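Local coordinates for trehalose-6-phosphate phosphatase (Candida albicans, PDB 5DXI), which belongs to the trehalose-phosphatase family of the HAD clan and holds a magnesium ion and beryllium trifluoride in its phosphatase domain, at residues A42-D47 with E76-N81; F25-D28 with T32-P35; N50-V55 with Q289-L294. All coordinates share one frame; numbering follows the deposited sequence.

Contact 1 (A42-D47 with E76-N81)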
loop_
_atom_site.group_PDB
_atom_site.type_symbol
_atom_site.label_atom_id
_atom_site.label_comp_id
_atom_site.label_asym_id
_atom_site.label_seq_id
_atom_site.Cartn_x
_atom_site.Cartn_y
_atom_site.Cartn_z
ATOM N N ALA A 42 0.861 18.249 -1.291
ATOM C CA ALA A 42 1.419 18.479 -2.624
ATOM C C ALA A 42 1.635 17.189 -3.413
ATOM O O ALA A 42 2.078 17.238 -4.561
ATOM C CB ALA A 42 2.735 19.226 -2.511
ATOM N N ALA A 43 1.339 16.041 -2.799
ATOM C CA ALA A 43 1.569 14.743 -3.433
ATOM C C ALA A 43 0.469 14.420 -4.427
ATOM O O ALA A 43 -0.292 13.465 -4.248
ATOM C CB ALA A 43 1.674 13.623 -2.372
ATOM N N ILE A 44 0.423 15.177 -5.512
ATOM C CA ILE A 44 -0.742 15.172 -6.385
ATOM C C ILE A 44 -0.555 14.271 -7.602
ATOM O O ILE A 44 0.533 14.217 -8.147
ATOM C CB ILE A 44 -1.023 16.647 -6.838
ATOM C CG1 ILE A 44 -1.579 17.464 -5.665
ATOM C CG2 ILE A 44 -1.904 16.728 -8.089
ATOM C CD1 ILE A 44 -1.698 18.968 -5.979
ATOM N N PRO A 45 -1.628 13.594 -8.058
ATOM C CA PRO A 45 -1.488 12.729 -9.240
ATOM C C PRO A 45 -1.013 13.488 -10.482
ATOM O O PRO A 45 -1.546 14.555 -10.787
ATOM C CB PRO A 45 -2.901 12.202 -9.461
ATOM C CG PRO A 45 -3.593 12.390 -8.163
ATOM C CD PRO A 45 -2.996 13.575 -7.520
ATOM N N SER A 46 -0.012 12.946 -11.167
ATOM C CA SER A 46 0.448 13.490 -12.435
ATOM C C SER A 46 -0.549 13.144 -13.512
ATOM O O SER A 46 -1.325 12.194 -13.362
ATOM C CB SER A 46 1.844 12.932 -12.800
ATOM O OG SER A 46 1.789 11.539 -13.106
ATOM N N ASP A 47 -0.512 13.885 -14.618
ATOM C CA ASP A 47 -1.353 13.563 -15.777
ATOM C C ASP A 47 -1.008 12.161 -16.325
ATOM O O ASP A 47 -1.894 11.409 -16.750
ATOM C CB ASP A 47 -1.209 14.633 -16.873
ATOM C CG ASP A 47 -2.004 14.300 -18.119
ATOM O OD1 ASP A 47 -3.223 14.047 -18.011
ATOM O OD2 ASP A 47 -1.406 14.278 -19.212
ATOM N N GLU A 76 -10.487 10.371 -1.807
ATOM C CA GLU A 76 -11.695 10.781 -2.496
ATOM C C GLU A 76 -11.357 11.970 -3.410
ATOM O O GLU A 76 -11.744 12.002 -4.579
ATOM C CB GLU A 76 -12.787 11.143 -1.484
ATOM C CG GLU A 76 -14.205 11.087 -2.026
ATOM C CD GLU A 76 -14.720 9.670 -2.163
ATOM O OE1 GLU A 76 -14.995 9.025 -1.118
ATOM O OE2 GLU A 76 -14.848 9.200 -3.316
ATOM N N LYS A 77 -10.596 12.921 -2.876
ATOM C CA LYS A 77 -10.217 14.105 -3.626
ATOM C C LYS A 77 -9.443 13.780 -4.902
ATOM O O LYS A 77 -9.832 14.188 -5.997
ATOM C CB LYS A 77 -9.380 15.034 -2.745
ATOM C CG LYS A 77 -8.929 16.318 -3.434
ATOM C CD LYS A 77 -8.044 17.155 -2.516
ATOM C CE LYS A 77 -8.840 17.980 -1.525
ATOM N NZ LYS A 77 -7.961 18.820 -0.658
ATOM N N TRP A 78 -8.372 13.009 -4.765
ATOM C CA TRP A 78 -7.455 12.819 -5.883
ATOM C C TRP A 78 -7.661 11.543 -6.682
ATOM O O TRP A 78 -7.133 11.443 -7.778
ATOM C CB TRP A 78 -6.023 12.894 -5.381
ATOM C CG TRP A 78 -5.678 14.245 -4.873
ATOM C CD1 TRP A 78 -5.389 14.589 -3.588
ATOM C CD2 TRP A 78 -5.592 15.454 -5.642
ATOM N NE1 TRP A 78 -5.117 15.936 -3.505
ATOM C CE2 TRP A 78 -5.231 16.486 -4.755
ATOM C CE3 TRP A 78 -5.771 15.755 -6.996
ATOM C CZ2 TRP A 78 -5.069 17.813 -5.172
ATOM C CZ3 TRP A 78 -5.588 17.069 -7.411
ATOM C CH2 TRP A 78 -5.240 18.078 -6.499
ATOM N N MET A 79 -8.453 10.598 -6.165
ATOM C CA MET A 79 -8.704 9.339 -6.870
ATOM C C MET A 79 -10.183 9.006 -7.005
ATOM O O MET A 79 -10.532 8.017 -7.653
ATOM C CB MET A 79 -8.003 8.170 -6.155
ATOM C CG MET A 79 -6.509 8.277 -6.240
ATOM S SD MET A 79 -5.988 7.845 -7.910
ATOM C CE MET A 79 -4.534 8.856 -8.018
ATOM N N GLY A 80 -11.043 9.822 -6.395
ATOM C CA GLY A 80 -12.463 9.512 -6.282
ATOM C C GLY A 80 -13.287 9.402 -7.557
ATOM O O GLY A 80 -14.224 8.597 -7.643
ATOM N N ASN A 81 -12.961 10.220 -8.548
ATOM C CA ASN A 81 -13.700 10.196 -9.802
ATOM C C ASN A 81 -13.026 9.275 -10.814
ATOM O O ASN A 81 -13.417 9.202 -11.977
ATOM C CB ASN A 81 -13.820 11.608 -10.373
ATOM C CG ASN A 81 -12.470 12.259 -10.568
ATOM O OD1 ASN A 81 -11.432 11.621 -10.375
ATOM N ND2 ASN A 81 -12.472 13.525 -10.953
#
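Pro45 and Trp78 bring the two backbones to their nearest approach, 6.8 Å between CA atoms, where the irregular segment 42-47 passes helix 72-79 at Trp78. The setting is the Rossmann-like core of a HAD-clan phosphatase: residues 42-46 end the connection from strand 23-27 to helix 47-58, and Ser46 is the N-cap of that helix, its OG hydrogen-bonded to Leu49 N. No hydrogen bond joins the segments, so they meet by apolar packing alone.

The indole of Trp78 offers the broad surface. Ile44 lies over one face of its six-membered ring, with CG1 3.9 Å from the ring centroid and 26° off the normal, a CH-pi contact displaced toward the rim. With chi1 at -72°, CG1 stands beside the backbone N; CD1 then continues along the benzo part over CZ2 and CH2, while CG2 reaches CZ3. A branched aliphatic chain can thus spread three carbons across the flat ring. On the opposite face Lys77 CD, 3.2 Å above the plane of the Trp78 indole, lies toward the rim beside NE1.

Pro45 is the more buried partner. Its compact, apolar ring fits between Trp78 and Met79 and runs at about a right angle to the Trp78 side chain, bringing CD within 3.6 Å of Trp78 CE3. Met79 comes alongside Pro45, its flexible thioether chain bent at chi2 (-74°), and the two side chains slide past each other in opposite directions. Both Pro45 and Met79 also rest on Tyr29, which lines the beryllium trifluoride pocket and whose OH is hydrogen-bonded to Ala43 O. The methyl of Met79 completes the packing, CE lying 3.7 Å from Pro45 CG.

Contact 2 (F25-D28 with T32-P35). With MG (magnesium ion), chain E; BEF (beryllium trifluoride ion), chain F.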
loop_
_atom_site.group_PDB
_atom_site.type_symbol
_atom_site.label_atom_id
_atom_site.label_comp_id
_atom_site.label_asym_id
_atom_site.label_seq_id
_atom_site.Cartn_x
_atom_site.Cartn_y
_atom_site.Cartn_z
ATOM N N PHE A 25 -4.863 -5.014 -10.018
ATOM C CA PHE A 25 -3.798 -4.091 -9.664
ATOM C C PHE A 25 -3.983 -3.575 -8.240
ATOM O O PHE A 25 -5.069 -3.087 -7.878
ATOM C CB PHE A 25 -3.761 -2.913 -10.653
ATOM C CG PHE A 25 -3.412 -3.317 -12.063
ATOM C CD1 PHE A 25 -2.088 -3.388 -12.471
ATOM C CD2 PHE A 25 -4.408 -3.666 -12.969
ATOM C CE1 PHE A 25 -1.763 -3.774 -13.767
ATOM C CE2 PHE A 25 -4.089 -4.057 -14.264
ATOM C CZ PHE A 25 -2.764 -4.106 -14.664
ATOM N N LEU A 26 -2.915 -3.656 -7.452
ATOM C CA LEU A 26 -2.939 -3.288 -6.041
ATOM C C LEU A 26 -1.864 -2.251 -5.774
ATOM O O LEU A 26 -0.697 -2.578 -5.483
ATOM C CB LEU A 26 -2.725 -4.522 -5.170
ATOM C CG LEU A 26 -3.682 -5.664 -5.502
ATOM C CD1 LEU A 26 -3.104 -7.017 -5.029
ATOM C CD2 LEU A 26 -5.058 -5.407 -4.901
ATOM N N PHE A 27 -2.258 -0.987 -5.868
ATOM C CA PHE A 27 -1.286 0.100 -5.858
ATOM C C PHE A 27 -1.243 0.856 -4.557
ATOM O O PHE A 27 -2.235 1.455 -4.138
ATOM C CB PHE A 27 -1.565 1.137 -6.956
ATOM C CG PHE A 27 -1.503 0.595 -8.348
ATOM C CD1 PHE A 27 -0.686 -0.497 -8.656
ATOM C CD2 PHE A 27 -2.223 1.209 -9.369
ATOM C CE1 PHE A 27 -0.617 -0.980 -9.955
ATOM C CE2 PHE A 27 -2.159 0.728 -10.668
ATOM C CZ PHE A 27 -1.354 -0.371 -10.964
ATOM N N ASP A 28 -0.069 0.867 -3.954
ATOM C CA ASP A 28 0.263 1.910 -3.014
ATOM C C ASP A 28 0.221 3.273 -3.728
ATOM O O ASP A 28 0.459 3.323 -4.933
ATOM C CB ASP A 28 1.646 1.684 -2.458
ATOM C CG ASP A 28 1.979 2.675 -1.439
ATOM O OD1 ASP A 28 1.092 2.826 -0.600
ATOM O OD2 ASP A 28 3.042 3.323 -1.487
ATOM N N THR A 32 5.044 5.723 -4.527
ATOM C CA THR A 32 4.848 4.596 -5.416
ATOM C C THR A 32 4.282 5.068 -6.747
ATOM O O THR A 32 4.904 4.862 -7.786
ATOM C CB THR A 32 3.921 3.541 -4.760
ATOM O OG1 THR A 32 4.560 3.038 -3.575
ATOM C CG2 THR A 32 3.627 2.391 -5.720
ATOM N N LEU A 33 3.114 5.712 -6.715
ATOM C CA LEU A 33 2.518 6.295 -7.922
ATOM C C LEU A 33 2.895 7.773 -8.071
ATOM O O LEU A 33 2.663 8.380 -9.119
ATOM C CB LEU A 33 0.997 6.143 -7.900
ATOM C CG LEU A 33 0.472 4.710 -7.835
ATOM C CD1 LEU A 33 -1.060 4.671 -7.775
ATOM C CD2 LEU A 33 0.976 3.946 -9.037
ATOM N N THR A 34 3.484 8.334 -7.017
ATOM C CA THR A 34 3.886 9.742 -6.990
ATOM C C THR A 34 5.048 9.865 -6.035
ATOM O O THR A 34 5.128 9.125 -5.062
ATOM C CB THR A 34 2.736 10.699 -6.533
ATOM O OG1 THR A 34 3.176 12.062 -6.637
ATOM C CG2 THR A 34 2.366 10.441 -5.078
ATOM N N PRO A 35 5.963 10.800 -6.302
ATOM C CA PRO A 35 7.156 10.848 -5.457
ATOM C C PRO A 35 6.885 11.308 -4.032
ATOM O O PRO A 35 5.869 11.938 -3.740
ATOM C CB PRO A 35 8.076 11.855 -6.191
ATOM C CG PRO A 35 7.202 12.548 -7.175
ATOM C CD PRO A 35 6.121 11.592 -7.534
HETATM MG MG MG E . 3.835 4.540 0.032
HETATM BE BE BEF F . 0.929 4.171 0.109
HETATM F F1 BEF F . 0.575 4.091 1.840
HETATM F F2 BEF F . 2.132 5.420 0.442
HETATM F F3 BEF F . -0.245 5.449 -0.229
HETATM O O HOH W 1 3.602 3.217 1.642
HETATM O O HOH W 2 5.023 5.804 1.082
#
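Thr32 OG1 donates a hydrogen bond to Asp28 OD2 at 2.6 Å, directed at the anti lone pair of that oxygen, the one away from OD1. The same OD2 binds magnesium at 2.1 Å. Asp28 directly follows the strand; with CG anti to the backbone N (chi1 -176°), its carboxylate lies beside both metal and beryllium. Hydroxyl and magnesium hold OD2, while OD1 is held by a covalent bond of 1.5 Å to the beryllium of beryllium trifluoride. Asp30 O and Asp233 OD2 also bind the magnesium. The spacing of Asp28, Asp30 and Thr32 fits the DxDx(T/V) motif of HAD proteins.

Behind this polar end the packing is tight and dry. Leu33 places its branch against the strand end, setting CG 3.2 Å from Asp28 O, a buried carbonyl without a hydrogen-bonding partner, while CD1 meets Phe27 CB at 3.7 Å. Leucine and phenylalanine suit this apolar interior; threonine, with a methyl beside its hydroxyl, belongs at its border. The polar end, by contrast, is hydrated: two waters sit on the magnesium, beside fluorine F2 of the beryllium trifluoride, itself 2.0 Å from the metal.

Strand 23-27 runs between strands 62-67 and 227-232 in the central sheet, and helix 287-298 covers Phe27 and Leu33 through Leu294.

Contact 3 (N50-V55 with Q289-L294)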
loop_
_atom_site.group_PDB
_atom_site.type_symbol
_atom_site.label_atom_id
_atom_site.label_comp_id
_atom_site.label_asym_id
_atom_site.label_seq_id
_atom_site.Cartn_x
_atom_site.Cartn_y
_atom_site.Cartn_z
ATOM N N ASN A 50 -2.795 9.707 -14.316
ATOM C CA ASN A 50 -4.210 9.755 -14.646
ATOM C C ASN A 50 -4.501 9.070 -15.959
ATOM O O ASN A 50 -5.502 8.381 -16.083
ATOM C CB ASN A 50 -4.714 11.197 -14.671
ATOM C CG ASN A 50 -4.821 11.780 -13.283
ATOM O OD1 ASN A 50 -4.953 11.033 -12.308
ATOM N ND2 ASN A 50 -4.753 13.107 -13.175
ATOM N N ARG A 51 -3.617 9.230 -16.937
ATOM C CA ARG A 51 -3.851 8.600 -18.240
ATOM C C ARG A 51 -3.714 7.084 -18.127
ATOM O O ARG A 51 -4.514 6.314 -18.681
ATOM C CB ARG A 51 -2.880 9.148 -19.291
ATOM C CG ARG A 51 -3.178 8.695 -20.725
ATOM C CD ARG A 51 -2.394 9.536 -21.749
ATOM N NE ARG A 51 -1.263 10.253 -21.141
ATOM C CZ ARG A 51 0.020 9.959 -21.360
ATOM N NH1 ARG A 51 0.345 8.965 -22.180
ATOM N NH2 ARG A 51 0.977 10.662 -20.761
ATOM N N ILE A 52 -2.705 6.662 -17.378
ATOM C CA ILE A 52 -2.506 5.246 -17.125
ATOM C C ILE A 52 -3.741 4.635 -16.476
ATOM O O ILE A 52 -4.273 3.628 -16.953
ATOM C CB ILE A 52 -1.275 5.028 -16.222
ATOM C CG1 ILE A 52 0.000 5.338 -17.009
ATOM C CG2 ILE A 52 -1.250 3.598 -15.680
ATOM C CD1 ILE A 52 1.269 5.428 -16.152
ATOM N N LEU A 53 -4.241 5.285 -15.431
ATOM C CA LEU A 53 -5.386 4.759 -14.702
ATOM C C LEU A 53 -6.625 4.715 -15.586
ATOM O O LEU A 53 -7.389 3.749 -15.537
ATOM C CB LEU A 53 -5.644 5.580 -13.434
ATOM C CG LEU A 53 -4.550 5.533 -12.360
ATOM C CD1 LEU A 53 -4.898 6.440 -11.181
ATOM C CD2 LEU A 53 -4.273 4.089 -11.879
ATOM N N ASP A 54 -6.838 5.758 -16.385
ATOM C CA ASP A 54 -7.989 5.769 -17.293
ATOM C C ASP A 54 -7.929 4.608 -18.283
ATOM O O ASP A 54 -8.882 3.839 -18.412
ATOM C CB ASP A 54 -8.084 7.100 -18.047
ATOM C CG ASP A 54 -9.367 7.222 -18.857
ATOM O OD1 ASP A 54 -10.416 6.710 -18.396
ATOM O OD2 ASP A 54 -9.328 7.832 -19.947
ATOM N N VAL A 55 -6.794 4.456 -18.956
ATOM C CA VAL A 55 -6.657 3.393 -19.948
ATOM C C VAL A 55 -6.758 2.019 -19.302
ATOM O O VAL A 55 -7.458 1.129 -19.802
ATOM C CB VAL A 55 -5.320 3.478 -20.704
ATOM C CG1 VAL A 55 -5.185 2.299 -21.662
ATOM C CG2 VAL A 55 -5.216 4.792 -21.452
ATOM N N GLN A 289 9.860 4.930 -12.694
ATOM C CA GLN A 289 9.905 3.626 -13.341
ATOM C C GLN A 289 8.586 2.888 -13.171
ATOM O O GLN A 289 8.181 2.128 -14.052
ATOM C CB GLN A 289 11.072 2.792 -12.806
ATOM C CG GLN A 289 12.436 3.311 -13.253
ATOM C CD GLN A 289 12.964 4.428 -12.368
ATOM O OE1 GLN A 289 12.780 4.413 -11.150
ATOM N NE2 GLN A 289 13.614 5.413 -12.979
ATOM N N VAL A 290 7.889 3.148 -12.067
ATOM C CA VAL A 290 6.555 2.568 -11.882
ATOM C C VAL A 290 5.635 3.010 -13.021
ATOM O O VAL A 290 4.939 2.196 -13.632
ATOM C CB VAL A 290 5.925 2.965 -10.523
ATOM C CG1 VAL A 290 4.496 2.433 -10.424
ATOM C CG2 VAL A 290 6.768 2.441 -9.343
ATOM N N LEU A 291 5.624 4.307 -13.311
ATOM C CA LEU A 291 4.729 4.800 -14.357
ATOM C C LEU A 291 5.158 4.310 -15.747
ATOM O O LEU A 291 4.308 4.024 -16.600
ATOM C CB LEU A 291 4.650 6.333 -14.330
ATOM C CG LEU A 291 4.210 6.912 -12.982
ATOM C CD1 LEU A 291 3.897 8.422 -13.083
ATOM C CD2 LEU A 291 3.042 6.136 -12.405
ATOM N N GLU A 292 6.468 4.190 -15.968
ATOM C CA GLU A 292 6.968 3.614 -17.219
ATOM C C GLU A 292 6.391 2.224 -17.403
ATOM O O GLU A 292 5.843 1.899 -18.459
ATOM C CB GLU A 292 8.500 3.537 -17.232
ATOM C CG GLU A 292 9.215 4.880 -17.212
ATOM C CD GLU A 292 10.722 4.736 -17.062
ATOM O OE1 GLU A 292 11.220 3.588 -16.930
ATOM O OE2 GLU A 292 11.415 5.778 -17.048
ATOM N N THR A 293 6.476 1.421 -16.342
ATOM C CA THR A 293 6.000 0.046 -16.373
ATOM C C THR A 293 4.490 -0.016 -16.549
ATOM O O THR A 293 3.981 -0.811 -17.347
ATOM C CB THR A 293 6.400 -0.729 -15.083
ATOM O OG1 THR A 293 7.820 -0.690 -14.913
ATOM C CG2 THR A 293 5.953 -2.170 -15.166
ATOM N N LEU A 294 3.759 0.804 -15.797
ATOM C CA LEU A 294 2.304 0.803 -15.944
ATOM C C LEU A 294 1.922 1.345 -17.332
ATOM O O LEU A 294 0.991 0.837 -17.986
ATOM C CB LEU A 294 1.639 1.611 -14.815
ATOM C CG LEU A 294 1.881 1.054 -13.401
ATOM C CD1 LEU A 294 1.181 1.892 -12.343
ATOM C CD2 LEU A 294 1.434 -0.408 -13.304
#
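Ile52 reaches across from helix 47-58 and overlaps the backbone and CB atoms of helix 287-298, touching Leu291 with one branch and Leu294 with the other. Its CD1 lies 3.4 Å from Leu291 O and 3.9 Å from Leu291 CB, while CG2 meets Leu294 CB at 3.6 Å. The beta branching makes this possible: chi1 of -71° sets CG2 anti to the backbone N and CG1 beside it, and an extended chi2 (169°) carries CD1 outward, so two methyls reach successive turns of the facing helix. Both leucines meet the isoleucine at about a right angle; of their side chains it is the CB atoms that touch, and Leu291 adds its carbonyl oxygen.

Ile52 and Leu294 approach most closely in the backbone as well, with 6.7 Å between their CA atoms. No hydrogen bond crosses, as suits a largely buried interface of aliphatic side chains. Leu300, in the loop following helix 287-298, packs on Ile52 too.

On the other flank of helix 287-298, Thr293 is tied to the preceding turn. Its OG1 donates to Gln289 O at 3.0 Å, tilted 33° from the carbonyl plane, while Thr293 N reaches the same oxygen from the opposite face. A threonine hydroxyl can thus be satisfied within its own helix while the residue packs against helix 10-19 through Leu13.

Leu294 also touches Leu229 of strand 227-232. Helix 47-58 is the connection of a beta-alpha-beta crossover from strand 23-27 to its parallel neighbour 62-67, and its packing beside another sheet-covering helix is typical of the Rossmann-like fold of HAD proteins.

Overall arrangement
Contact 2 is the most central and lies at the metal site, combining covalent, metal and hydrogen bonds with a small apolar patch. Contacts 1 and 3 lie farther out and rely on apolar packing; contact 1 is partly exposed and uses an aromatic face, whereas contact 3 is a buried, aliphatic helix pair. Helix 47-58 relates the two: residues 42-47 lead into it and 50-55 belong to it, with Met79 SD 3.7 Å from Leu53 CD1. Helix 287-298 connects contacts 2 and 3, since Phe27 CZ lies 3.6 Å from Leu294 CD2. Contacts 1 and 2 touch more lightly, through Thr34 beside Ile44.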